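Local coordinates for serine-rich Repeat Adhesion Glycoprotein (Srr1) (Streptococcus agalactiae, PDB 4MBO), which probably binds host fibrinogen through this fragment, as a serine-rich repeat glycoprotein adhesin of the bacterial surface, at residues 131-141 and 151-159; 172-180 and 239-247. All blocks are in the same frame, centred on the assembly; numbering follows the deposited sequence. Where two conformers were deposited one is given.

Contact 1: 131-141 and 151-159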
loop_
_atom_site.group_PDB
_atom_site.type_symbol
_atom_site.label_atom_id
_atom_site.label_comp_id
_atom_site.label_asym_id
_atom_site.label_seq_id
_atom_site.Cartn_x
_atom_site.Cartn_y
_atom_site.Cartn_z
ATOM N N ILE A 131 -8.143 -3.406 -5.007
ATOM C CA ILE A 131 -8.249 -4.756 -4.419
ATOM C C ILE A 131 -7.776 -4.533 -2.987
ATOM O O ILE A 131 -6.656 -4.869 -2.627
ATOM C CB ILE A 131 -7.387 -5.776 -5.150
ATOM C CG1 ILE A 131 -7.711 -5.776 -6.643
ATOM C CG2 ILE A 131 -7.583 -7.171 -4.572
ATOM C CD1 ILE A 131 -6.773 -6.604 -7.476
ATOM N N SER A 132 -8.679 -3.980 -2.187
ATOM C CA SER A 132 -8.375 -3.574 -0.827
ATOM C C SER A 132 -8.640 -4.639 0.247
ATOM O O SER A 132 -8.393 -4.412 1.438
ATOM C CB SER A 132 -9.145 -2.307 -0.538
ATOM O OG SER A 132 -10.515 -2.607 -0.620
ATOM N N LYS A 133 -9.208 -5.771 -0.166
ATOM C CA LYS A 133 -9.462 -6.898 0.714
ATOM C C LYS A 133 -8.927 -8.189 0.131
ATOM O O LYS A 133 -8.842 -8.360 -1.091
ATOM C CB LYS A 133 -10.973 -7.063 0.973
ATOM C CG LYS A 133 -11.615 -5.934 1.748
ATOM C CD LYS A 133 -13.120 -6.153 1.887
ATOM C CE LYS A 133 -13.851 -4.953 2.447
ATOM N NZ LYS A 133 -15.313 -5.251 2.617
ATOM N N THR A 134 -8.623 -9.138 0.999
ATOM C CA THR A 134 -8.160 -10.452 0.568
ATOM C C THR A 134 -9.216 -11.090 -0.340
ATOM O O THR A 134 -10.407 -10.973 -0.081
ATOM C CB THR A 134 -7.945 -11.337 1.792
ATOM O OG1 THR A 134 -6.840 -10.818 2.562
ATOM C CG2 THR A 134 -7.679 -12.745 1.423
ATOM N N THR A 135 -8.779 -11.723 -1.418
ATOM C CA THR A 135 -9.724 -12.327 -2.354
ATOM C C THR A 135 -9.564 -13.829 -2.306
ATOM O O THR A 135 -8.446 -14.334 -2.244
ATOM C CB THR A 135 -9.513 -11.836 -3.810
ATOM O OG1 THR A 135 -8.281 -12.319 -4.350
ATOM C CG2 THR A 135 -9.529 -10.299 -3.875
ATOM N N SER A 136 -10.676 -14.541 -2.298
ATOM C CA SER A 136 -10.621 -16.016 -2.359
ATOM C C SER A 136 -10.320 -16.487 -3.774
ATOM O O SER A 136 -9.741 -17.563 -3.980
ATOM C CB SER A 136 -11.950 -16.631 -1.921
ATOM O OG SER A 136 -12.985 -16.152 -2.777
ATOM N N ASP A 137 -10.716 -15.690 -4.751
ATOM C CA ASP A 137 -10.559 -16.104 -6.158
ATOM C C ASP A 137 -9.514 -15.239 -6.881
ATOM O O ASP A 137 -9.161 -14.165 -6.429
ATOM C CB ASP A 137 -11.911 -16.029 -6.879
ATOM C CG ASP A 137 -13.102 -16.747 -6.106
ATOM O OD1 ASP A 137 -12.944 -17.680 -5.251
ATOM O OD2 ASP A 137 -14.264 -16.358 -6.416
ATOM N N LYS A 138 -9.054 -15.713 -8.033
ATOM C CA LYS A 138 -8.058 -14.984 -8.798
ATOM C C LYS A 138 -8.611 -13.725 -9.451
ATOM O O LYS A 138 -9.731 -13.719 -9.970
ATOM C CB LYS A 138 -7.440 -15.866 -9.884
ATOM C CG LYS A 138 -6.580 -17.005 -9.352
ATOM C CD LYS A 138 -5.877 -17.785 -10.462
ATOM C CE LYS A 138 -6.892 -18.467 -11.369
ATOM N NZ LYS A 138 -6.361 -19.443 -12.401
ATOM N N GLN A 139 -7.797 -12.677 -9.419
ATOM C CA GLN A 139 -8.099 -11.391 -10.033
ATOM C C GLN A 139 -7.346 -11.344 -11.351
ATOM O O GLN A 139 -6.326 -11.990 -11.489
ATOM C CB GLN A 139 -7.607 -10.256 -9.131
ATOM C CG GLN A 139 -8.105 -10.349 -7.691
ATOM C CD GLN A 139 -9.611 -10.277 -7.627
ATOM O OE1 GLN A 139 -10.199 -9.214 -7.860
ATOM N NE2 GLN A 139 -10.246 -11.374 -7.234
ATOM N N CYS A 140 -7.837 -10.558 -12.290
ATOM C CA CYS A 140 -7.250 -10.444 -13.630
ATOM C C CYS A 140 -6.458 -9.118 -13.764
ATOM O O CYS A 140 -6.995 -8.033 -13.507
ATOM C CB CYS A 140 -8.404 -10.513 -14.643
ATOM S SG CYS A 140 -8.046 -9.817 -16.262
ATOM N N PHE A 141 -5.188 -9.224 -14.130
ATOM C CA PHE A 141 -4.279 -8.074 -14.295
ATOM C C PHE A 141 -3.801 -8.044 -15.724
ATOM O O PHE A 141 -3.390 -9.049 -16.235
ATOM C CB PHE A 141 -3.104 -8.148 -13.338
ATOM C CG PHE A 141 -3.518 -8.279 -11.907
ATOM C CD1 PHE A 141 -3.916 -7.166 -11.183
ATOM C CD2 PHE A 141 -3.522 -9.517 -11.282
ATOM C CE1 PHE A 141 -4.329 -7.273 -9.896
ATOM C CE2 PHE A 141 -3.936 -9.629 -9.962
ATOM C CZ PHE A 141 -4.322 -8.503 -9.272
ATOM N N SER A 151 -1.528 -10.588 -19.839
ATOM C CA SER A 151 -2.419 -10.832 -18.711
ATOM C C SER A 151 -1.853 -11.868 -17.783
ATOM O O SER A 151 -1.039 -12.746 -18.179
ATOM C CB SER A 151 -3.811 -11.287 -19.174
ATOM O OG SER A 151 -3.807 -12.642 -19.663
ATOM N N ILE A 152 -2.249 -11.754 -16.532
ATOM C CA ILE A 152 -1.912 -12.752 -15.519
ATOM C C ILE A 152 -3.005 -12.717 -14.466
ATOM O O ILE A 152 -3.623 -11.666 -14.244
ATOM C CB ILE A 152 -0.505 -12.527 -14.926
ATOM C CG1 ILE A 152 -0.009 -13.795 -14.206
ATOM C CG2 ILE A 152 -0.490 -11.312 -14.012
ATOM C CD1 ILE A 152 1.444 -13.699 -13.815
ATOM N N GLU A 153 -3.273 -13.867 -13.842
ATOM C CA GLU A 153 -4.276 -13.952 -12.789
ATOM C C GLU A 153 -3.641 -14.345 -11.460
ATOM O O GLU A 153 -2.793 -15.247 -11.412
ATOM C CB GLU A 153 -5.358 -14.993 -13.131
ATOM C CG GLU A 153 -6.262 -14.602 -14.265
ATOM C CD GLU A 153 -7.364 -15.643 -14.449
ATOM O OE1 GLU A 153 -8.501 -15.267 -14.235
ATOM O OE2 GLU A 153 -7.065 -16.821 -14.725
ATOM N N GLU A 154 -4.068 -13.689 -10.389
ATOM C CA GLU A 154 -3.560 -13.963 -9.046
ATOM C C GLU A 154 -4.579 -13.626 -7.997
ATOM O O GLU A 154 -5.289 -12.619 -8.144
ATOM C CB GLU A 154 -2.354 -13.052 -8.685
ATOM C CG GLU A 154 -1.229 -12.950 -9.686
ATOM C CD GLU A 154 -0.337 -14.142 -9.735
ATOM O OE1 GLU A 154 -0.414 -15.015 -8.842
ATOM O OE2 GLU A 154 0.432 -14.261 -10.729
ATOM N N ARG A 155 -4.656 -14.431 -6.939
ATOM C CA ARG A 155 -5.396 -14.004 -5.770
ATOM C C ARG A 155 -4.547 -12.920 -5.085
ATOM O O ARG A 155 -3.329 -12.847 -5.276
ATOM C CB ARG A 155 -5.574 -15.169 -4.782
ATOM C CG ARG A 155 -6.357 -16.305 -5.339
ATOM C CD ARG A 155 -6.484 -17.435 -4.306
ATOM N NE ARG A 155 -6.891 -18.620 -5.023
ATOM C CZ ARG A 155 -6.045 -19.374 -5.726
ATOM N NH1 ARG A 155 -6.496 -20.432 -6.378
ATOM N NH2 ARG A 155 -4.746 -19.058 -5.790
ATOM N N VAL A 156 -5.189 -12.113 -4.265
ATOM C CA VAL A 156 -4.504 -11.076 -3.495
ATOM C C VAL A 156 -4.769 -11.377 -2.028
ATOM O O VAL A 156 -5.902 -11.522 -1.630
ATOM C CB VAL A 156 -4.985 -9.686 -3.894
ATOM C CG1 VAL A 156 -4.359 -8.631 -2.999
ATOM C CG2 VAL A 156 -4.640 -9.446 -5.361
ATOM N N GLN A 157 -3.709 -11.463 -1.249
ATOM C CA GLN A 157 -3.852 -11.805 0.151
ATOM C C GLN A 157 -3.240 -10.773 1.062
ATOM O O GLN A 157 -2.165 -10.263 0.804
ATOM C CB GLN A 157 -3.160 -13.155 0.388
ATOM C CG GLN A 157 -3.002 -13.556 1.835
ATOM C CD GLN A 157 -2.326 -14.904 1.961
ATOM O OE1 GLN A 157 -2.886 -15.916 1.581
ATOM N NE2 GLN A 157 -1.119 -14.910 2.490
ATOM N N TYR A 158 -3.962 -10.481 2.135
ATOM C CA TYR A 158 -3.495 -9.619 3.196
ATOM C C TYR A 158 -3.538 -10.452 4.484
ATOM O O TYR A 158 -4.236 -11.470 4.580
ATOM C CB TYR A 158 -4.421 -8.443 3.385
ATOM C CG TYR A 158 -4.472 -7.461 2.240
ATOM C CD1 TYR A 158 -3.580 -6.406 2.169
ATOM C CD2 TYR A 158 -5.452 -7.557 1.246
ATOM C CE1 TYR A 158 -3.618 -5.477 1.121
ATOM C CE2 TYR A 158 -5.504 -6.647 0.206
ATOM C CZ TYR A 158 -4.609 -5.593 0.162
ATOM O OH TYR A 158 -4.624 -4.681 -0.866
ATOM N N ASN A 159 -2.716 -10.082 5.454
ATOM C CA ASN A 159 -2.737 -10.800 6.716
ATOM C C ASN A 159 -4.019 -10.620 7.501
ATOM O O ASN A 159 -4.686 -9.585 7.390
ATOM C CB ASN A 159 -1.578 -10.358 7.588
ATOM C CG ASN A 159 -0.271 -10.972 7.167
ATOM O OD1 ASN A 159 -0.231 -11.954 6.403
ATOM N ND2 ASN A 159 0.806 -10.414 7.661
HETATM O O HOH W 1 -7.226 -10.655 5.266
HETATM O O HOH W 2 -4.365 -18.428 -14.403
#
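The Y158 ring is met at its edge, in plane, by I131 O, K133 O and T134 OG1, while S132 C approaches it obliquely. Y158 OH donates to I131 O at 2.7 Å, in the carbonyl plane. The ring of F141 likewise meets its partners at the edge: I152 O and E154 O lie near its plane, and CZ reaches V156 CG2 at 4.0 Å. For the R155 guanidinium, K138 CG covers one face and S136 O sits at the edge, taking only a weak bond from NE. I131 adds an apolar touch, its CG2 lying 3.7 Å from V156 CB.

Q139 to F141 pair antiparallel with I152 to E154. Q139 with E154 and F141 with I152 are hydrogen-bonded pairs, and C140 with E153 between them is a non-hydrogen-bonded one. This is the beta hairpin of strands 139-145 and 148-157, part of the mixed sheet of the Ig-like domain; F141 and V156 pack across on P126 of strand 116-126, in the other sheet. Beyond the ladder, side chains carry on the job of the backbone. T135 N still donates to V156 O (2.9 Å), but the return bond from V156 N goes to T135 OG1 (3.1 Å), which a chi1 of 68° holds between its own N and carbonyl carbon. That hydroxyl in turn donates a hydrogen bond to D137 O, which also accepts from Q139 NE2, a donor standing above the carbonyl plane. T134 OG1 receives Y158 N at 2.9 Å and also contacts water 1. On the side where C140 projects, K138 and E153 cross at about a right angle; NZ and OE2 form a long salt bridge, 3.6 Å apart, with water 2 spanning the same two atoms.

Contact 2: 172-180 and 239-247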
loop_
_atom_site.group_PDB
_atom_site.type_symbol
_atom_site.label_atom_id
_atom_site.label_comp_id
_atom_site.label_asym_id
_atom_site.label_seq_id
_atom_site.Cartn_x
_atom_site.Cartn_y
_atom_site.Cartn_z
ATOM N N ASN A 172 -9.182 -8.171 19.572
ATOM C CA ASN A 172 -8.662 -8.402 18.227
ATOM C C ASN A 172 -8.121 -7.096 17.655
ATOM O O ASN A 172 -8.657 -6.046 17.914
ATOM C CB ASN A 172 -9.649 -9.089 17.270
ATOM C CG ASN A 172 -10.838 -8.229 16.881
ATOM O OD1 ASN A 172 -10.831 -7.644 15.806
ATOM N ND2 ASN A 172 -11.858 -8.171 17.739
ATOM N N VAL A 173 -7.038 -7.187 16.877
ATOM C CA VAL A 173 -6.325 -6.016 16.379
ATOM C C VAL A 173 -5.515 -6.362 15.137
ATOM O O VAL A 173 -5.119 -7.532 14.922
ATOM C CB VAL A 173 -5.384 -5.469 17.512
ATOM C CG1 VAL A 173 -4.198 -6.424 17.723
ATOM C CG2 VAL A 173 -4.885 -4.050 17.245
ATOM N N ARG A 174 -5.239 -5.347 14.334
ATOM C CA ARG A 174 -4.367 -5.490 13.155
ATOM C C ARG A 174 -3.736 -4.154 12.840
ATOM O O ARG A 174 -4.334 -3.123 13.107
ATOM C CB ARG A 174 -5.143 -6.044 11.949
ATOM C CG ARG A 174 -4.285 -6.283 10.726
ATOM C CD ARG A 174 -5.041 -7.027 9.629
ATOM N NE ARG A 174 -6.278 -6.331 9.271
ATOM C CZ ARG A 174 -7.156 -6.776 8.371
ATOM N NH1 ARG A 174 -6.911 -7.900 7.703
ATOM N NH2 ARG A 174 -8.279 -6.098 8.143
ATOM N N SER A 175 -2.518 -4.138 12.306
ATOM C CA SER A 175 -1.893 -2.889 11.917
ATOM C C SER A 175 -1.132 -3.065 10.628
ATOM O O SER A 175 -0.893 -4.179 10.236
ATOM C CB SER A 175 -0.991 -2.380 13.010
ATOM O OG SER A 175 0.100 -3.292 13.196
ATOM N N ARG A 176 -0.793 -1.964 9.980
ATOM C CA ARG A 176 -0.093 -2.008 8.692
ATOM C C ARG A 176 0.577 -0.690 8.368
ATOM O O ARG A 176 0.021 0.366 8.593
ATOM C CB ARG A 176 -1.144 -2.337 7.617
ATOM C CG ARG A 176 -0.612 -2.686 6.258
ATOM C CD ARG A 176 -1.755 -3.154 5.347
ATOM N NE ARG A 176 -1.142 -3.749 4.185
ATOM C CZ ARG A 176 -0.986 -3.165 3.016
ATOM N NH1 ARG A 176 -0.301 -3.808 2.091
ATOM N NH2 ARG A 176 -1.466 -1.952 2.761
ATOM N N ILE A 177 1.799 -0.740 7.812
ATOM C CA ILE A 177 2.409 0.416 7.255
ATOM C C ILE A 177 1.835 0.418 5.846
ATOM O O ILE A 177 2.110 -0.495 5.034
ATOM C CB ILE A 177 3.940 0.307 7.227
ATOM C CG1 ILE A 177 4.450 0.274 8.663
ATOM C CG2 ILE A 177 4.499 1.444 6.425
ATOM C CD1 ILE A 177 5.941 0.087 8.828
ATOM N N MET A 178 0.958 1.374 5.567
ATOM C CA MET A 178 0.260 1.352 4.290
ATOM C C MET A 178 0.588 2.478 3.339
ATOM O O MET A 178 0.015 2.566 2.253
ATOM C CB MET A 178 -1.248 1.222 4.521
ATOM C CG MET A 178 -1.825 2.159 5.553
ATOM S SD MET A 178 -1.570 3.879 5.166
ATOM C CE MET A 178 -2.593 4.034 3.654
ATOM N N LYS A 179 1.544 3.324 3.718
ATOM C CA LYS A 179 1.954 4.431 2.852
ATOM C C LYS A 179 3.327 4.917 3.219
ATOM O O LYS A 179 3.640 5.079 4.412
ATOM C CB LYS A 179 0.993 5.616 2.954
ATOM C CG LYS A 179 1.083 6.631 1.818
ATOM C CD LYS A 179 0.656 6.081 0.454
ATOM C CE LYS A 179 -0.737 5.446 0.493
ATOM N NZ LYS A 179 -1.285 5.211 -0.871
ATOM N N LEU A 180 4.136 5.135 2.201
ATOM C CA LEU A 180 5.435 5.785 2.337
ATOM C C LEU A 180 5.412 6.987 1.404
ATOM O O LEU A 180 5.326 6.827 0.198
ATOM C CB LEU A 180 6.569 4.840 1.977
ATOM C CG LEU A 180 6.762 3.585 2.830
ATOM C CD1 LEU A 180 7.867 2.710 2.216
ATOM C CD2 LEU A 180 7.044 3.910 4.296
ATOM N N ASN A 239 -17.107 -1.531 7.232
ATOM C CA ASN A 239 -16.524 -0.491 6.378
ATOM C C ASN A 239 -15.003 -0.566 6.238
ATOM O O ASN A 239 -14.422 0.217 5.478
ATOM C CB ASN A 239 -16.892 0.880 6.926
ATOM C CG ASN A 239 -18.371 1.120 6.919
ATOM O OD1 ASN A 239 -19.017 0.920 5.902
ATOM N ND2 ASN A 239 -18.938 1.545 8.061
ATOM N N LEU A 240 -14.380 -1.484 6.965
ATOM C CA LEU A 240 -12.931 -1.580 6.981
ATOM C C LEU A 240 -12.400 -2.454 5.841
ATOM O O LEU A 240 -12.988 -3.494 5.502
ATOM C CB LEU A 240 -12.443 -2.174 8.295
ATOM C CG LEU A 240 -12.785 -1.363 9.549
ATOM C CD1 LEU A 240 -12.351 -2.177 10.756
ATOM C CD2 LEU A 240 -12.138 0.007 9.575
ATOM N N THR A 241 -11.288 -2.024 5.264
ATOM C CA THR A 241 -10.591 -2.810 4.250
ATOM C C THR A 241 -9.414 -3.522 4.940
ATOM O O THR A 241 -9.105 -3.270 6.112
ATOM C CB THR A 241 -10.040 -1.896 3.125
ATOM O OG1 THR A 241 -9.063 -0.993 3.687
ATOM C CG2 THR A 241 -11.166 -1.160 2.456
ATOM N N ASP A 242 -8.736 -4.410 4.225
ATOM C CA ASP A 242 -7.576 -5.094 4.745
ATOM C C ASP A 242 -6.288 -4.304 4.426
ATOM O O ASP A 242 -5.294 -4.370 5.158
ATOM C CB ASP A 242 -7.501 -6.513 4.162
ATOM C CG ASP A 242 -8.709 -7.399 4.533
ATOM O OD1 ASP A 242 -9.267 -7.242 5.657
ATOM O OD2 ASP A 242 -9.092 -8.241 3.703
ATOM N N SER A 243 -6.272 -3.563 3.307
ATOM C CA SER A 243 -5.093 -2.739 2.994
ATOM C C SER A 243 -5.009 -1.492 3.845
ATOM O O SER A 243 -3.935 -0.927 3.998
ATOM C CB SER A 243 -5.106 -2.272 1.538
ATOM O OG SER A 243 -6.147 -1.334 1.363
ATOM N N MET A 244 -6.149 -1.061 4.388
ATOM C CA MET A 244 -6.245 0.138 5.183
ATOM C C MET A 244 -6.037 1.414 4.379
ATOM O O MET A 244 -5.978 2.490 4.952
ATOM C CB MET A 244 -5.322 0.082 6.402
ATOM C CG MET A 244 -5.399 -1.221 7.142
ATOM S SD MET A 244 -4.633 -1.112 8.769
ATOM C CE MET A 244 -4.691 -2.827 9.252
ATOM N N ASP A 245 -5.956 1.300 3.051
ATOM C CA ASP A 245 -5.820 2.483 2.198
ATOM C C ASP A 245 -7.188 2.784 1.639
ATOM O O ASP A 245 -7.588 2.257 0.604
ATOM C CB ASP A 245 -4.825 2.248 1.078
ATOM C CG ASP A 245 -4.363 3.556 0.420
ATOM O OD1 ASP A 245 -5.008 4.609 0.681
ATOM O OD2 ASP A 245 -3.403 3.530 -0.378
ATOM N N GLN A 246 -7.932 3.615 2.354
ATOM C CA GLN A 246 -9.291 3.913 1.922
ATOM C C GLN A 246 -9.626 5.374 2.249
ATOM O O GLN A 246 -8.834 6.090 2.833
ATOM C CB GLN A 246 -10.273 2.923 2.570
ATOM C CG GLN A 246 -10.157 2.865 4.096
ATOM C CD GLN A 246 -11.045 1.788 4.750
ATOM O OE1 GLN A 246 -10.561 0.859 5.381
ATOM N NE2 GLN A 246 -12.344 1.913 4.568
ATOM N N ASN A 247 -10.801 5.799 1.818
ATOM C CA ASN A 247 -11.217 7.171 2.018
ATOM C C ASN A 247 -11.720 7.336 3.447
ATOM O O ASN A 247 -12.841 6.932 3.764
ATOM C CB ASN A 247 -12.314 7.531 1.028
ATOM C CG ASN A 247 -12.787 8.948 1.202
ATOM O OD1 ASN A 247 -12.143 9.744 1.868
ATOM N ND2 ASN A 247 -13.887 9.277 0.573
HETATM O O HOH W 3 -3.968 6.840 -0.289
#
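M178 and D245 bring the backbones closest, with CA atoms 6.5 Å apart, so the irregular loop 239-247 crosses strand 172-180 without pairing with it, and M244 turns it with left-handed angles (phi 69°, psi 8°). R174, R176 and M178 alternate along the strand and send their CB atoms toward the loop. R174 grips a single oxygen, D242 OD1, with both terminal nitrogens: NH2 at 2.9 Å comes in on the anti side, whereas NH1 meets it from above the carboxylate, since the two flat groups stand 69° apart. The bend at chi3 of R174 swings the guanidinium round to this acid; NH1 also donates to N159 O and NH2 to Q192 OE1. R176 runs out straight to the S243 carbonyl, where NH2 sits 2.9 Å from O, on a lone pair. NE of the same arginine forms a salt bridge with D38, and NH2 also reaches Q128.

The loop is braced from within by an ST motif, T241 OG1 accepting from M244 N, and by an ST turn in which S243 OG accepts from D245 N. It covers one side of a long strand of the adhesin domain's antiparallel sheet. Between the arginines M244 lies extended, its CE 3.8 Å from R174 CG and its SD 3.9 Å from R176 CB. M178, folded back at chi2 and chi3, lays its methyl CE against D245 CG (3.7 Å). Beyond it K179 NZ binds D245 OD2 on the syn side at 2.7 Å, while water 3 joins NZ to the other carboxylate oxygen, OD1.

From the N terminus, the chain first closes contact 1, a short hairpin loop with only nine residues between its segments. It then leaves N159, passes through strand 162-165 and enters strand 169-181, where contact 2 opens; that one closes after the much longer excursion of 58 residues that includes strands 186-202, 210-215 and 229-235. The two are in series, neither nesting nor crossing. They nonetheless touch: S132 O and D242 N are 2.8 Å apart, a probable hydrogen bond, while K133 CA packs on D242 OD2 and Y158 OH on S243 CB. The loop residues flanking the hairpin strands of contact 1 thus join the Ig-like domain to the adhesin domain.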